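Local coordinates for kelch domain-containing protein (Colletotrichum graminicola M1.001, PDB 5C86) that oxidises alcohols as a fungal member of the galactose oxidase and glyoxal oxidase family, probably through a copper-dependent active site, at residues Val395-Gln406 with Lys443-Tyr453; Met286-Met297 with Pro308-Pro317. All blocks are in the same frame, centred on the assembly; numbering follows the deposited sequence.

Contact 1: Val395-Gln406 with Lys443-Tyr453; sequences VRAGAPITITMQ and KSFTVNVPNDY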
loop_
_atom_site.group_PDB
_atom_site.type_symbol
_atom_site.label_atom_id
_atom_site.label_comp_id
_atom_site.label_asym_id
_atom_site.label_seq_id
_atom_site.Cartn_x
_atom_site.Cartn_y
_atom_site.Cartn_z
ATOM N N VAL A 395 -20.586 4.040 6.235
ATOM C CA VAL A 395 -21.463 4.774 5.349
ATOM C C VAL A 395 -21.302 4.277 3.956
ATOM O O VAL A 395 -20.262 3.748 3.586
ATOM C CB VAL A 395 -21.286 6.255 5.391
ATOM C CG1 VAL A 395 -21.482 6.796 6.834
ATOM C CG2 VAL A 395 -19.918 6.634 4.928
ATOM N N ARG A 396 -22.322 4.467 3.146
ATOM C CA ARG A 396 -22.265 4.069 1.766
ATOM C C ARG A 396 -21.566 5.174 0.964
ATOM O O ARG A 396 -21.412 6.330 1.432
ATOM C CB ARG A 396 -23.727 3.946 1.197
ATOM C CG ARG A 396 -24.376 2.696 1.705
ATOM C CD ARG A 396 -25.874 2.600 1.437
ATOM N NE ARG A 396 -26.282 1.197 1.672
ATOM C CZ ARG A 396 -27.537 0.752 1.678
ATOM N NH1 ARG A 396 -27.765 -0.533 1.904
ATOM N NH2 ARG A 396 -28.556 1.577 1.475
ATOM N N ALA A 397 -21.253 4.904 -0.299
ATOM C CA ALA A 397 -20.796 5.936 -1.230
ATOM C C ALA A 397 -21.834 7.029 -1.343
ATOM O O ALA A 397 -23.057 6.785 -1.335
ATOM C CB ALA A 397 -20.484 5.328 -2.593
ATOM N N GLY A 398 -21.347 8.244 -1.322
ATOM C CA GLY A 398 -22.255 9.433 -1.412
ATOM C C GLY A 398 -22.717 10.018 -0.067
ATOM O O GLY A 398 -23.259 11.114 -0.034
ATOM N N ALA A 399 -22.524 9.272 1.014
ATOM C CA ALA A 399 -23.206 9.546 2.269
ATOM C C ALA A 399 -22.458 10.630 3.003
ATOM O O ALA A 399 -21.231 10.785 2.871
ATOM C CB ALA A 399 -23.312 8.309 3.073
ATOM N N PRO A 400 -23.166 11.390 3.789
ATOM C CA PRO A 400 -22.537 12.404 4.568
ATOM C C PRO A 400 -21.935 11.858 5.853
ATOM O O PRO A 400 -22.431 10.896 6.416
ATOM C CB PRO A 400 -23.709 13.368 4.900
ATOM C CG PRO A 400 -24.872 12.433 5.063
ATOM C CD PRO A 400 -24.641 11.382 3.998
ATOM N N ILE A 401 -20.869 12.535 6.327
ATOM C CA ILE A 401 -20.275 12.319 7.627
ATOM C C ILE A 401 -20.059 13.712 8.223
ATOM O O ILE A 401 -19.407 14.571 7.600
ATOM C CB ILE A 401 -18.923 11.661 7.540
ATOM C CG1 ILE A 401 -19.050 10.272 6.944
ATOM C CG2 ILE A 401 -18.310 11.454 8.938
ATOM C CD1 ILE A 401 -17.654 9.652 6.717
ATOM N N THR A 402 -20.586 13.949 9.410
ATOM C CA THR A 402 -20.288 15.144 10.129
ATOM C C THR A 402 -19.134 14.850 11.119
ATOM O O THR A 402 -19.250 13.909 11.934
ATOM C CB THR A 402 -21.516 15.706 10.881
ATOM O OG1 THR A 402 -22.525 16.032 9.904
ATOM C CG2 THR A 402 -21.173 16.972 11.632
ATOM N N ILE A 403 -18.102 15.668 11.056
ATOM C CA ILE A 403 -16.872 15.546 11.810
ATOM C C ILE A 403 -16.924 16.675 12.825
ATOM O O ILE A 403 -16.974 17.825 12.392
ATOM C CB ILE A 403 -15.665 15.694 10.915
ATOM C CG1 ILE A 403 -15.689 14.683 9.764
ATOM C CG2 ILE A 403 -14.364 15.595 11.772
ATOM C CD1 ILE A 403 -15.106 15.164 8.481
ATOM N N THR A 404 -16.848 16.380 14.100
ATOM C CA THR A 404 -16.824 17.514 15.093
ATOM C C THR A 404 -15.412 17.585 15.679
ATOM O O THR A 404 -14.936 16.608 16.215
ATOM C CB THR A 404 -17.811 17.225 16.193
ATOM O OG1 THR A 404 -19.117 17.077 15.606
ATOM C CG2 THR A 404 -17.835 18.365 17.180
ATOM N N MET A 405 -14.791 18.724 15.510
ATOM C CA MET A 405 -13.443 19.044 15.971
ATOM C C MET A 405 -13.521 19.574 17.368
ATOM O O MET A 405 -14.455 20.304 17.728
ATOM C CB MET A 405 -12.757 20.030 15.051
ATOM C CG MET A 405 -12.734 19.598 13.574
ATOM S SD MET A 405 -11.972 17.960 13.345
ATOM C CE MET A 405 -10.325 18.346 13.927
ATOM N N GLN A 406 -12.481 19.302 18.125
ATOM C CA GLN A 406 -12.365 19.804 19.507
ATOM C C GLN A 406 -12.298 21.312 19.587
ATOM O O GLN A 406 -12.979 21.912 20.471
ATOM C CB GLN A 406 -11.144 19.155 20.136
ATOM C CG GLN A 406 -10.939 19.569 21.616
ATOM C CD GLN A 406 -9.684 18.879 22.103
ATOM O OE1 GLN A 406 -9.731 17.732 22.370
ATOM N NE2 GLN A 406 -8.556 19.530 22.007
ATOM N N LYS A 443 -16.439 24.170 14.267
ATOM C CA LYS A 443 -16.169 22.877 14.946
ATOM C C LYS A 443 -16.761 21.691 14.184
ATOM O O LYS A 443 -16.082 20.670 13.919
ATOM C CB LYS A 443 -16.694 22.889 16.354
ATOM C CG LYS A 443 -15.902 23.813 17.306
ATOM C CD LYS A 443 -16.407 23.770 18.778
ATOM C CE LYS A 443 -16.970 22.417 19.393
ATOM N NZ LYS A 443 -16.386 20.995 19.660
ATOM N N SER A 444 -17.971 21.836 13.731
ATOM C CA SER A 444 -18.612 20.721 13.062
ATOM C C SER A 444 -18.499 21.025 11.539
ATOM O O SER A 444 -18.732 22.160 11.088
ATOM C CB SER A 444 -20.087 20.641 13.433
ATOM O OG SER A 444 -20.139 20.087 14.751
ATOM N N PHE A 445 -18.061 20.013 10.778
ATOM C CA PHE A 445 -17.881 20.082 9.351
ATOM C C PHE A 445 -18.502 18.880 8.743
ATOM O O PHE A 445 -18.268 17.756 9.207
ATOM C CB PHE A 445 -16.451 20.155 8.957
ATOM C CG PHE A 445 -15.787 21.395 9.382
ATOM C CD1 PHE A 445 -15.366 21.521 10.688
ATOM C CD2 PHE A 445 -15.596 22.440 8.482
ATOM C CE1 PHE A 445 -14.796 22.707 11.104
ATOM C CE2 PHE A 445 -15.014 23.621 8.908
ATOM C CZ PHE A 445 -14.663 23.723 10.242
ATOM N N THR A 446 -19.231 19.037 7.646
ATOM C CA THR A 446 -19.822 17.876 7.044
ATOM C C THR A 446 -19.188 17.663 5.669
ATOM O O THR A 446 -19.045 18.591 4.901
ATOM C CB THR A 446 -21.359 18.011 6.914
ATOM O OG1 THR A 446 -21.909 18.154 8.259
ATOM C CG2 THR A 446 -21.968 16.812 6.199
ATOM N N VAL A 447 -18.808 16.439 5.413
ATOM C CA VAL A 447 -18.233 15.980 4.152
ATOM C C VAL A 447 -19.159 14.955 3.546
ATOM O O VAL A 447 -20.022 14.387 4.232
ATOM C CB VAL A 447 -16.824 15.323 4.364
ATOM C CG1 VAL A 447 -15.848 16.331 4.893
ATOM C CG2 VAL A 447 -16.865 14.046 5.233
ATOM N N ASN A 448 -18.944 14.653 2.270
ATOM C CA ASN A 448 -19.622 13.492 1.724
ATOM C C ASN A 448 -18.565 12.558 1.140
ATOM O O ASN A 448 -17.653 12.962 0.408
ATOM C CB ASN A 448 -20.552 13.866 0.560
ATOM C CG ASN A 448 -21.765 14.645 0.934
ATOM O OD1 ASN A 448 -22.126 14.859 2.116
ATOM N ND2 ASN A 448 -22.478 15.032 -0.113
ATOM N N VAL A 449 -18.797 11.274 1.335
ATOM C CA VAL A 449 -17.976 10.253 0.675
ATOM C C VAL A 449 -18.234 10.305 -0.837
ATOM O O VAL A 449 -19.395 10.454 -1.168
ATOM C CB VAL A 449 -18.305 8.893 1.207
ATOM C CG1 VAL A 449 -17.571 7.816 0.442
ATOM C CG2 VAL A 449 -17.931 8.821 2.673
ATOM N N PRO A 450 -17.225 10.167 -1.696
ATOM C CA PRO A 450 -17.471 10.129 -3.105
ATOM C C PRO A 450 -18.588 9.119 -3.481
ATOM O O PRO A 450 -18.727 8.070 -2.914
ATOM C CB PRO A 450 -16.148 9.655 -3.680
ATOM C CG PRO A 450 -15.127 10.239 -2.704
ATOM C CD PRO A 450 -15.775 10.138 -1.395
ATOM N N ASN A 451 -19.387 9.518 -4.510
ATOM C CA ASN A 451 -20.397 8.584 -4.943
ATOM C C ASN A 451 -19.962 7.403 -5.746
ATOM O O ASN A 451 -20.693 6.407 -5.804
ATOM C CB ASN A 451 -21.401 9.389 -5.759
ATOM C CG ASN A 451 -22.530 9.859 -4.934
ATOM O OD1 ASN A 451 -23.300 9.069 -4.357
ATOM N ND2 ASN A 451 -22.666 11.203 -4.878
ATOM N N ASP A 452 -18.786 7.405 -6.317
ATOM C CA ASP A 452 -18.362 6.353 -7.200
ATOM C C ASP A 452 -17.470 5.390 -6.390
ATOM O O ASP A 452 -16.412 5.794 -5.840
ATOM C CB ASP A 452 -17.528 6.971 -8.332
ATOM C CG ASP A 452 -17.391 6.044 -9.520
ATOM O OD1 ASP A 452 -17.100 4.860 -9.343
ATOM O OD2 ASP A 452 -17.623 6.549 -10.665
ATOM N N TYR A 453 -17.873 4.129 -6.362
ATOM C CA TYR A 453 -17.108 3.106 -5.676
ATOM C C TYR A 453 -15.784 2.817 -6.334
ATOM O O TYR A 453 -14.974 2.147 -5.672
ATOM C CB TYR A 453 -17.885 1.800 -5.494
ATOM C CG TYR A 453 -18.915 1.861 -4.409
ATOM C CD1 TYR A 453 -18.622 1.782 -3.077
ATOM C CD2 TYR A 453 -20.283 1.981 -4.736
ATOM C CE1 TYR A 453 -19.579 1.851 -2.097
ATOM C CE2 TYR A 453 -21.225 2.014 -3.739
ATOM C CZ TYR A 453 -20.919 1.936 -2.455
ATOM O OH TYR A 453 -21.842 2.048 -1.428
#
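With OG1 beside the backbone N and anti to the carbonyl carbon in both Thr402 (chi1 -62°) and Thr446 (chi1 -61°), the two hydroxyls meet at 2.8 Å, OG1 to OG1, where Thr402 and Thr446 form a non-hydrogen-bonded pair of the antiparallel strands 400-405 and 444-448. Small hydroxyl side chains suit this partly exposed face, where Thr404 OG1 and Ser444 OG repeat the pairing at a longer 3.3 Å. The buried face is apolar: Ile403 CD1 reaches diagonally to Val447 CG1 (3.8 Å). Past the strand end, Val449 CG2 packs on Val395 CG2 (3.7 Å). Lys443 bends at its last two torsions, its NZ donating to Met405 O at 2.8 Å. In the type II turn Arg396 to Ala399, Gly398 takes a positive phi of 93°, and Asn451 OD1 lies 3.1 Å from its CA, where a side chain would not fit. Ala397 presents its small CB to one face of the Tyr453 ring, a CH-pi contact 3.6 Å from the centroid, while its N donates to Tyr453 OH, which also bonds Thr481 O. In this early set domain, strand 400-405 lies between 387-390 and 444-448, strand 431-438 flanks 444-448 beyond, and Phe478 and Val480 of strand 476-481 touch Ile401 and Val449.

Contact 2: Met286-Met297 with Pro308-Pro317; sequences MPDGKIWVVGGM and PQLTPELFDP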
loop_
_atom_site.group_PDB
_atom_site.type_symbol
_atom_site.label_atom_id
_atom_site.label_comp_id
_atom_site.label_asym_id
_atom_site.label_seq_id
_atom_site.Cartn_x
_atom_site.Cartn_y
_atom_site.Cartn_z
ATOM N N MET A 286 0.401 10.602 2.265
ATOM C CA MET A 286 0.063 11.256 3.513
ATOM C C MET A 286 -1.234 12.067 3.431
ATOM O O MET A 286 -1.710 12.378 2.330
ATOM C CB MET A 286 1.238 12.126 3.873
ATOM C CG MET A 286 2.410 11.314 4.431
ATOM S SD MET A 286 3.900 12.351 4.463
ATOM C CE MET A 286 4.187 12.319 2.902
ATOM N N PRO A 287 -1.797 12.435 4.589
ATOM C CA PRO A 287 -3.106 13.098 4.530
ATOM C C PRO A 287 -3.150 14.381 3.757
ATOM O O PRO A 287 -4.260 14.693 3.250
ATOM C CB PRO A 287 -3.451 13.381 6.002
ATOM C CG PRO A 287 -2.319 12.903 6.772
ATOM C CD PRO A 287 -1.508 11.955 5.950
ATOM N N ASP A 288 -2.082 15.136 3.665
ATOM C CA ASP A 288 -2.058 16.343 2.877
ATOM C C ASP A 288 -1.819 16.157 1.436
ATOM O O ASP A 288 -1.745 17.143 0.695
ATOM C CB ASP A 288 -0.945 17.268 3.378
ATOM C CG ASP A 288 0.435 16.662 3.406
ATOM O OD1 ASP A 288 0.616 15.512 3.003
ATOM O OD2 ASP A 288 1.386 17.398 3.843
ATOM N N GLY A 289 -1.684 14.919 0.968
ATOM C CA GLY A 289 -1.495 14.649 -0.463
ATOM C C GLY A 289 -0.088 14.558 -0.918
ATOM O O GLY A 289 0.162 14.153 -2.028
ATOM N N LYS A 290 0.838 14.763 0.016
ATOM C CA LYS A 290 2.225 14.539 -0.335
ATOM C C LYS A 290 2.564 13.060 -0.272
ATOM O O LYS A 290 1.791 12.242 0.277
ATOM C CB LYS A 290 3.205 15.375 0.521
ATOM C CG LYS A 290 3.018 16.886 0.312
ATOM C CD LYS A 290 4.178 17.655 1.086
ATOM C CE LYS A 290 3.928 19.146 1.295
ATOM N NZ LYS A 290 3.094 19.294 2.535
ATOM N N ILE A 291 3.700 12.719 -0.864
ATOM C CA ILE A 291 4.126 11.316 -0.963
ATOM C C ILE A 291 5.561 11.153 -0.474
ATOM O O ILE A 291 6.430 11.915 -0.841
ATOM C CB ILE A 291 4.025 10.789 -2.368
ATOM C CG1 ILE A 291 2.570 10.931 -2.872
ATOM C CG2 ILE A 291 4.477 9.348 -2.486
ATOM C CD1 ILE A 291 2.391 10.768 -4.366
ATOM N N TRP A 292 5.797 10.216 0.410
ATOM C CA TRP A 292 7.194 9.975 0.901
ATOM C C TRP A 292 7.725 8.726 0.232
ATOM O O TRP A 292 7.004 7.704 0.214
ATOM C CB TRP A 292 7.117 9.779 2.340
ATOM C CG TRP A 292 8.438 9.759 3.084
ATOM C CD1 TRP A 292 9.331 10.741 3.113
ATOM C CD2 TRP A 292 8.873 8.740 3.981
ATOM N NE1 TRP A 292 10.340 10.429 4.020
ATOM C CE2 TRP A 292 10.081 9.210 4.545
ATOM C CE3 TRP A 292 8.368 7.519 4.391
ATOM C CZ2 TRP A 292 10.738 8.490 5.532
ATOM C CZ3 TRP A 292 9.037 6.825 5.415
ATOM C CH2 TRP A 292 10.194 7.349 5.947
ATOM N N VAL A 293 8.922 8.828 -0.309
ATOM C CA VAL A 293 9.594 7.750 -1.030
ATOM C C VAL A 293 10.804 7.386 -0.222
ATOM O O VAL A 293 11.707 8.227 -0.105
ATOM C CB VAL A 293 9.954 8.109 -2.466
ATOM C CG1 VAL A 293 10.465 6.899 -3.157
ATOM C CG2 VAL A 293 8.689 8.631 -3.206
ATOM N N VAL A 294 10.831 6.164 0.298
ATOM C CA VAL A 294 11.883 5.785 1.244
ATOM C C VAL A 294 12.594 4.488 0.803
ATOM O O VAL A 294 11.969 3.522 0.321
ATOM C CB VAL A 294 11.313 5.565 2.654
ATOM C CG1 VAL A 294 10.106 4.664 2.718
ATOM C CG2 VAL A 294 12.390 5.146 3.679
ATOM N N GLY A 295 13.924 4.516 0.955
ATOM C CA GLY A 295 14.728 3.312 0.728
ATOM C C GLY A 295 15.008 3.059 -0.723
ATOM O O GLY A 295 15.014 3.954 -1.576
ATOM N N GLY A 296 15.199 1.763 -1.025
ATOM C CA GLY A 296 15.613 1.351 -2.361
ATOM C C GLY A 296 17.121 1.427 -2.569
ATOM O O GLY A 296 17.848 2.033 -1.788
ATOM N N MET A 297 17.548 0.821 -3.650
ATOM C CA MET A 297 18.978 0.805 -4.050
ATOM C C MET A 297 19.156 1.185 -5.471
ATOM O O MET A 297 18.189 1.232 -6.254
ATOM C CB MET A 297 19.528 -0.608 -3.780
ATOM C CG MET A 297 18.978 -1.687 -4.692
ATOM S SD MET A 297 19.092 -3.394 -4.103
ATOM C CE MET A 297 20.882 -3.632 -3.951
ATOM N N PRO A 308 22.820 1.442 -1.313
ATOM C CA PRO A 308 21.592 1.855 -0.698
ATOM C C PRO A 308 21.333 3.319 -0.894
ATOM O O PRO A 308 22.241 4.159 -0.901
ATOM C CB PRO A 308 21.803 1.490 0.769
ATOM C CG PRO A 308 23.276 1.828 0.968
ATOM C CD PRO A 308 23.896 1.274 -0.302
ATOM N N GLN A 309 20.055 3.658 -0.986
ATOM C CA GLN A 309 19.629 5.058 -0.949
ATOM C C GLN A 309 19.119 5.280 0.490
ATOM O O GLN A 309 18.039 4.810 0.860
ATOM C CB GLN A 309 18.576 5.333 -2.041
ATOM C CG GLN A 309 19.088 5.123 -3.454
ATOM C CD GLN A 309 20.013 6.229 -3.923
ATOM O OE1 GLN A 309 20.577 6.974 -3.071
ATOM N NE2 GLN A 309 20.091 6.461 -5.177
ATOM N N LEU A 310 19.905 6.013 1.293
ATOM C CA LEU A 310 19.634 6.228 2.700
ATOM C C LEU A 310 18.922 7.556 3.013
ATOM O O LEU A 310 18.557 7.795 4.135
ATOM C CB LEU A 310 20.962 6.206 3.493
ATOM C CG LEU A 310 21.626 4.845 3.402
ATOM C CD1 LEU A 310 22.961 4.923 4.273
ATOM C CD2 LEU A 310 20.758 3.733 3.935
ATOM N N THR A 311 18.744 8.402 2.010
ATOM C CA THR A 311 18.039 9.658 2.136
ATOM C C THR A 311 16.657 9.548 1.390
ATOM O O THR A 311 16.652 9.513 0.139
ATOM C CB THR A 311 18.819 10.801 1.537
ATOM O OG1 THR A 311 20.061 10.910 2.282
ATOM C CG2 THR A 311 18.108 12.062 1.731
ATOM N N PRO A 312 15.563 9.571 2.171
ATOM C CA PRO A 312 14.206 9.519 1.543
ATOM C C PRO A 312 13.944 10.841 0.913
ATOM O O PRO A 312 14.635 11.845 1.189
ATOM C CB PRO A 312 13.290 9.282 2.700
ATOM C CG PRO A 312 14.136 8.706 3.871
ATOM C CD PRO A 312 15.465 9.393 3.618
ATOM N N GLU A 313 12.883 10.909 0.088
ATOM C CA GLU A 313 12.396 12.125 -0.514
ATOM C C GLU A 313 10.941 12.314 -0.270
ATOM O O GLU A 313 10.179 11.389 -0.270
ATOM C CB GLU A 313 12.736 12.161 -2.003
ATOM C CG GLU A 313 14.249 12.420 -2.251
ATOM C CD GLU A 313 14.603 12.258 -3.734
ATOM O OE1 GLU A 313 14.736 11.071 -4.235
ATOM O OE2 GLU A 313 14.651 13.319 -4.472
ATOM N N LEU A 314 10.575 13.563 -0.030
ATOM C CA LEU A 314 9.197 14.026 0.126
ATOM C C LEU A 314 8.771 14.640 -1.189
ATOM O O LEU A 314 9.402 15.567 -1.679
ATOM C CB LEU A 314 9.118 15.034 1.270
ATOM C CG LEU A 314 7.739 15.526 1.586
ATOM C CD1 LEU A 314 6.744 14.454 1.937
ATOM C CD2 LEU A 314 7.902 16.516 2.764
ATOM N N PHE A 315 7.735 14.076 -1.826
ATOM C CA PHE A 315 7.285 14.574 -3.125
ATOM C C PHE A 315 5.957 15.319 -2.948
ATOM O O PHE A 315 5.063 14.854 -2.278
ATOM C CB PHE A 315 7.055 13.416 -4.078
ATOM C CG PHE A 315 6.475 13.802 -5.416
ATOM C CD1 PHE A 315 7.240 14.463 -6.350
ATOM C CD2 PHE A 315 5.149 13.541 -5.717
ATOM C CE1 PHE A 315 6.701 14.759 -7.576
ATOM C CE2 PHE A 315 4.595 13.863 -6.932
ATOM C CZ PHE A 315 5.390 14.505 -7.860
ATOM N N ASP A 316 5.824 16.500 -3.595
ATOM C CA ASP A 316 4.619 17.311 -3.537
ATOM C C ASP A 316 3.974 17.261 -4.902
ATOM O O ASP A 316 4.477 17.860 -5.821
ATOM C CB ASP A 316 4.943 18.752 -3.114
ATOM C CG ASP A 316 3.711 19.634 -3.052
ATOM O OD1 ASP A 316 2.608 19.203 -3.531
ATOM O OD2 ASP A 316 3.938 20.722 -2.425
ATOM N N PRO A 317 2.905 16.544 -5.092
ATOM C CA PRO A 317 2.317 16.428 -6.441
ATOM C C PRO A 317 1.750 17.735 -6.951
ATOM O O PRO A 317 1.636 17.826 -8.146
ATOM C CB PRO A 317 1.189 15.402 -6.256
ATOM C CG PRO A 317 1.577 14.663 -5.033
ATOM C CD PRO A 317 2.204 15.668 -4.118
#
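Strands 291-294 and 313-316 run antiparallel, their axes 4.7 Å apart at an angle of 151°, with Ile291 facing Phe315 and Val293 facing Glu313 as hydrogen-bonded pairs. They are the two middle strands of a four-stranded antiparallel sheet, a blade of the Kelch beta-propeller. Phe315 N gives a nearly straight bond to Ile291 O (2.7 Å). Ile291 and Phe315 lie side by side, CD1 of the isoleucine at the ring edge near its plane, and the same methyl reaches Pro317 CG at 4.0 Å; branched and aromatic side chains suit this buried face, where Val227 and Tyr229 of strand 225-230 receive Ile291. Glu313, the charged residue of this face, is buried too, its carboxylate held by a salt bridge to Arg278 and a hydrogen bond from Lys275 N. On the other face, Trp292 swings its indole toward Pro312 with CG anti to the backbone N (chi1 -170°), bringing NE1 within 3.4 Å of Pro312 CB. The indole N-H is spent on Thr325 OG1, while Trp368 stacks on the ring. Between Val293 and Met297 the register shifts by one, and Gly295 and Gly296, both at positive phi, carry the chain to a second link, Gln309 N to Gly296 O (2.9 Å). At the opposite end Asp288 closes an Asx turn through OD1 to Lys290 N, and its OD2 forms a salt bridge with Lys290 NZ at 2.9 Å.

Following the chain from its N terminus, contact 2 comes first: only ten residues separate its segments, so it closes a short loop between the middle strands of one propeller blade, with the side chain of Met297 about 10 Å from that of His335, a copper ligand of this protein, although no copper is bound here. Contact 1 opens later and closes a longer loop of 36 residues that holds strands 412-422 and 431-438 of the C-terminal early set domain. The contacts are thus in series, neither nested nor crossed. The centres of contacts 1 and 2 lie 29 Å apart. The two domains nevertheless meet at the turn of contact 2, where Pro287 O accepts hydrogen bonds from Ser414 and Arg431, residues within the loop that contact 1 closes.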